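PDB 3WKY: prophenoloxidase b from Marsupenaeus japonicus, which is the hemolymph-type precursor of a type 3 copper phenoloxidase, which probably hydroxylates monophenols and oxidises o-diphenols. Local coordinates for residues Glu236-Asn241 / Phe511-Val516. Numbering follows the deposited sequence.
Sequences ERLSLN and FDEEGV. With EDO (1,2-ethanediol), chain N.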
loop_
_atom_site.group_PDB
_atom_site.type_symbol
_atom_site.label_atom_id
_atom_site.label_comp_id
_atom_site.label_asym_id
_atom_site.label_seq_id
_atom_site.Cartn_x
_atom_site.Cartn_y
_atom_site.Cartn_z
ATOM N N GLU A 236 -1.113 -33.813 -13.032
ATOM C CA GLU A 236 -0.165 -34.222 -12.024
ATOM C C GLU A 236 -0.454 -33.461 -10.711
ATOM O O GLU A 236 -0.407 -34.048 -9.615
ATOM C CB GLU A 236 1.257 -33.956 -12.542
ATOM C CG GLU A 236 2.318 -34.882 -12.024
ATOM C CD GLU A 236 2.248 -36.309 -12.575
ATOM O OE1 GLU A 236 1.411 -36.638 -13.464
ATOM O OE2 GLU A 236 3.057 -37.116 -12.084
ATOM N N ARG A 237 -0.769 -32.167 -10.814
ATOM C CA ARG A 237 -1.082 -31.377 -9.613
ATOM C C ARG A 237 -2.324 -31.932 -8.896
ATOM O O ARG A 237 -2.322 -32.122 -7.678
ATOM C CB ARG A 237 -1.265 -29.894 -9.959
ATOM C CG ARG A 237 0.021 -29.233 -10.512
ATOM C CD ARG A 237 -0.206 -27.762 -10.895
ATOM N NE ARG A 237 -0.423 -26.926 -9.711
ATOM C CZ ARG A 237 0.553 -26.388 -8.977
ATOM N NH1 ARG A 237 1.830 -26.599 -9.281
ATOM N NH2 ARG A 237 0.252 -25.653 -7.912
ATOM N N LEU A 238 -3.381 -32.192 -9.655
ATOM C CA LEU A 238 -4.590 -32.784 -9.068
ATOM C C LEU A 238 -4.276 -34.126 -8.395
ATOM O O LEU A 238 -4.813 -34.429 -7.320
ATOM C CB LEU A 238 -5.709 -32.934 -10.115
ATOM C CG LEU A 238 -6.311 -31.611 -10.618
ATOM C CD1 LEU A 238 -7.201 -31.829 -11.844
ATOM C CD2 LEU A 238 -7.106 -30.907 -9.515
ATOM N N SER A 239 -3.397 -34.919 -9.011
ATOM C CA SER A 239 -2.982 -36.203 -8.431
ATOM C C SER A 239 -2.308 -36.033 -7.081
ATOM O O SER A 239 -2.261 -36.962 -6.280
ATOM C CB SER A 239 -2.017 -36.952 -9.361
ATOM O OG SER A 239 -2.620 -37.264 -10.605
ATOM N N LEU A 240 -1.765 -34.844 -6.839
ATOM C CA LEU A 240 -0.969 -34.591 -5.652
ATOM C C LEU A 240 -1.717 -33.727 -4.628
ATOM O O LEU A 240 -1.117 -33.232 -3.666
ATOM C CB LEU A 240 0.329 -33.889 -6.080
ATOM C CG LEU A 240 1.299 -34.769 -6.871
ATOM C CD1 LEU A 240 2.344 -33.917 -7.611
ATOM C CD2 LEU A 240 1.991 -35.713 -5.925
ATOM N N ASN A 241 -3.018 -33.542 -4.840
ATOM C CA ASN A 241 -3.820 -32.648 -3.996
ATOM C C ASN A 241 -3.337 -31.200 -4.027
ATOM O O ASN A 241 -3.467 -30.481 -3.041
ATOM C CB ASN A 241 -3.906 -33.166 -2.545
ATOM C CG ASN A 241 -4.852 -34.349 -2.411
ATOM O OD1 ASN A 241 -5.872 -34.402 -3.086
ATOM N ND2 ASN A 241 -4.511 -35.305 -1.547
ATOM N N PHE A 511 -13.109 -34.823 -12.341
ATOM C CA PHE A 511 -13.440 -33.896 -11.259
ATOM C C PHE A 511 -12.369 -32.832 -11.066
ATOM O O PHE A 511 -11.180 -33.104 -11.259
ATOM C CB PHE A 511 -13.622 -34.668 -9.950
ATOM C CG PHE A 511 -14.649 -35.765 -10.046
ATOM C CD1 PHE A 511 -15.997 -35.485 -9.876
ATOM C CD2 PHE A 511 -14.263 -37.065 -10.335
ATOM C CE1 PHE A 511 -16.949 -36.501 -9.978
ATOM C CE2 PHE A 511 -15.207 -38.076 -10.442
ATOM C CZ PHE A 511 -16.547 -37.792 -10.264
ATOM N N ASP A 512 -12.794 -31.633 -10.680
ATOM C CA ASP A 512 -11.830 -30.581 -10.320
ATOM C C ASP A 512 -11.298 -30.753 -8.897
ATOM O O ASP A 512 -11.562 -31.765 -8.246
ATOM C CB ASP A 512 -12.420 -29.182 -10.534
ATOM C CG ASP A 512 -13.591 -28.871 -9.603
ATOM O OD1 ASP A 512 -13.743 -29.519 -8.544
ATOM O OD2 ASP A 512 -14.355 -27.942 -9.931
ATOM N N GLU A 513 -10.573 -29.751 -8.402
ATOM C CA GLU A 513 -9.940 -29.839 -7.091
ATOM C C GLU A 513 -10.960 -29.776 -5.946
ATOM O O GLU A 513 -10.654 -30.117 -4.801
ATOM C CB GLU A 513 -8.882 -28.730 -6.948
ATOM C CG GLU A 513 -9.439 -27.307 -6.937
ATOM C CD GLU A 513 -9.656 -26.716 -8.322
ATOM O OE1 GLU A 513 -9.696 -27.468 -9.324
ATOM O OE2 GLU A 513 -9.781 -25.478 -8.412
ATOM N N GLU A 514 -12.180 -29.360 -6.260
ATOM C CA GLU A 514 -13.222 -29.261 -5.247
ATOM C C GLU A 514 -14.102 -30.507 -5.230
ATOM O O GLU A 514 -15.029 -30.604 -4.419
ATOM C CB GLU A 514 -14.071 -28.009 -5.483
ATOM C CG GLU A 514 -13.295 -26.702 -5.243
ATOM C CD GLU A 514 -14.119 -25.455 -5.515
ATOM O OE1 GLU A 514 -15.314 -25.575 -5.860
ATOM O OE2 GLU A 514 -13.565 -24.345 -5.390
ATOM N N GLY A 515 -13.816 -31.448 -6.130
ATOM C CA GLY A 515 -14.602 -32.672 -6.226
ATOM C C GLY A 515 -15.864 -32.503 -7.058
ATOM O O GLY A 515 -16.769 -33.350 -7.034
ATOM N N VAL A 516 -15.935 -31.400 -7.794
ATOM C CA VAL A 516 -17.102 -31.107 -8.621
ATOM C C VAL A 516 -16.857 -31.637 -10.035
ATOM O O VAL A 516 -15.732 -31.562 -10.527
ATOM C CB VAL A 516 -17.351 -29.587 -8.665
ATOM C CG1 VAL A 516 -18.455 -29.231 -9.655
ATOM C CG2 VAL A 516 -17.697 -29.068 -7.268
HETATM C C1 EDO N . -15.558 -38.191 -6.531
HETATM O O1 EDO N . -14.335 -38.764 -6.032
HETATM C C2 EDO N . -15.350 -36.689 -6.714
HETATM O O2 EDO N . -16.312 -35.936 -5.957
#
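Leu238 and Glu513 bring the last turn of helix 218-239 against a type I beta turn, Asp512 to Gly515, their CA atoms 6.4 Å apart and no hydrogen bond joining the two backbones. Within 236-241, Leu238 makes every close contact with the loop. With CG anti to its carbonyl carbon (chi1 -68°), its isobutyl group reaches the turn: Leu238 CD2 lies 3.8 Å from Glu513 CB, and Leu238 CD1 sits more loosely, 4.2 Å from Phe511 O. A branched aliphatic chain suits this place, since it meets backbone and the aliphatic base of Glu513, whose amide N is buried here without a partner. Asp512 points away from the helix and holds the turn from within. Asp512 OD1 accepts hydrogen bonds from Glu514 N (2.8 Å), an Asx turn, and from Val516 N (3.0 Å), the donors approaching from opposite faces of the carboxylate plane. Gly515, with no CB to meet the preceding carbonyl O, suits the positive phi at the turn's last position. The Phe511 ring turns from the helix, and one face has C2 of an ethanediol, probably from the crystallisation liquor, over its centre. Asn241, also at positive phi, is the C-prime residue of the Schellman motif ending the helix, and Asn241 ND2 is hydrogen-bonded to Asp309 O of the second subunit. The arrangement is a helix C-terminus packed on a beta turn, joining the copper-containing and Ig-like regions of the hemocyanin fold at a subunit interface.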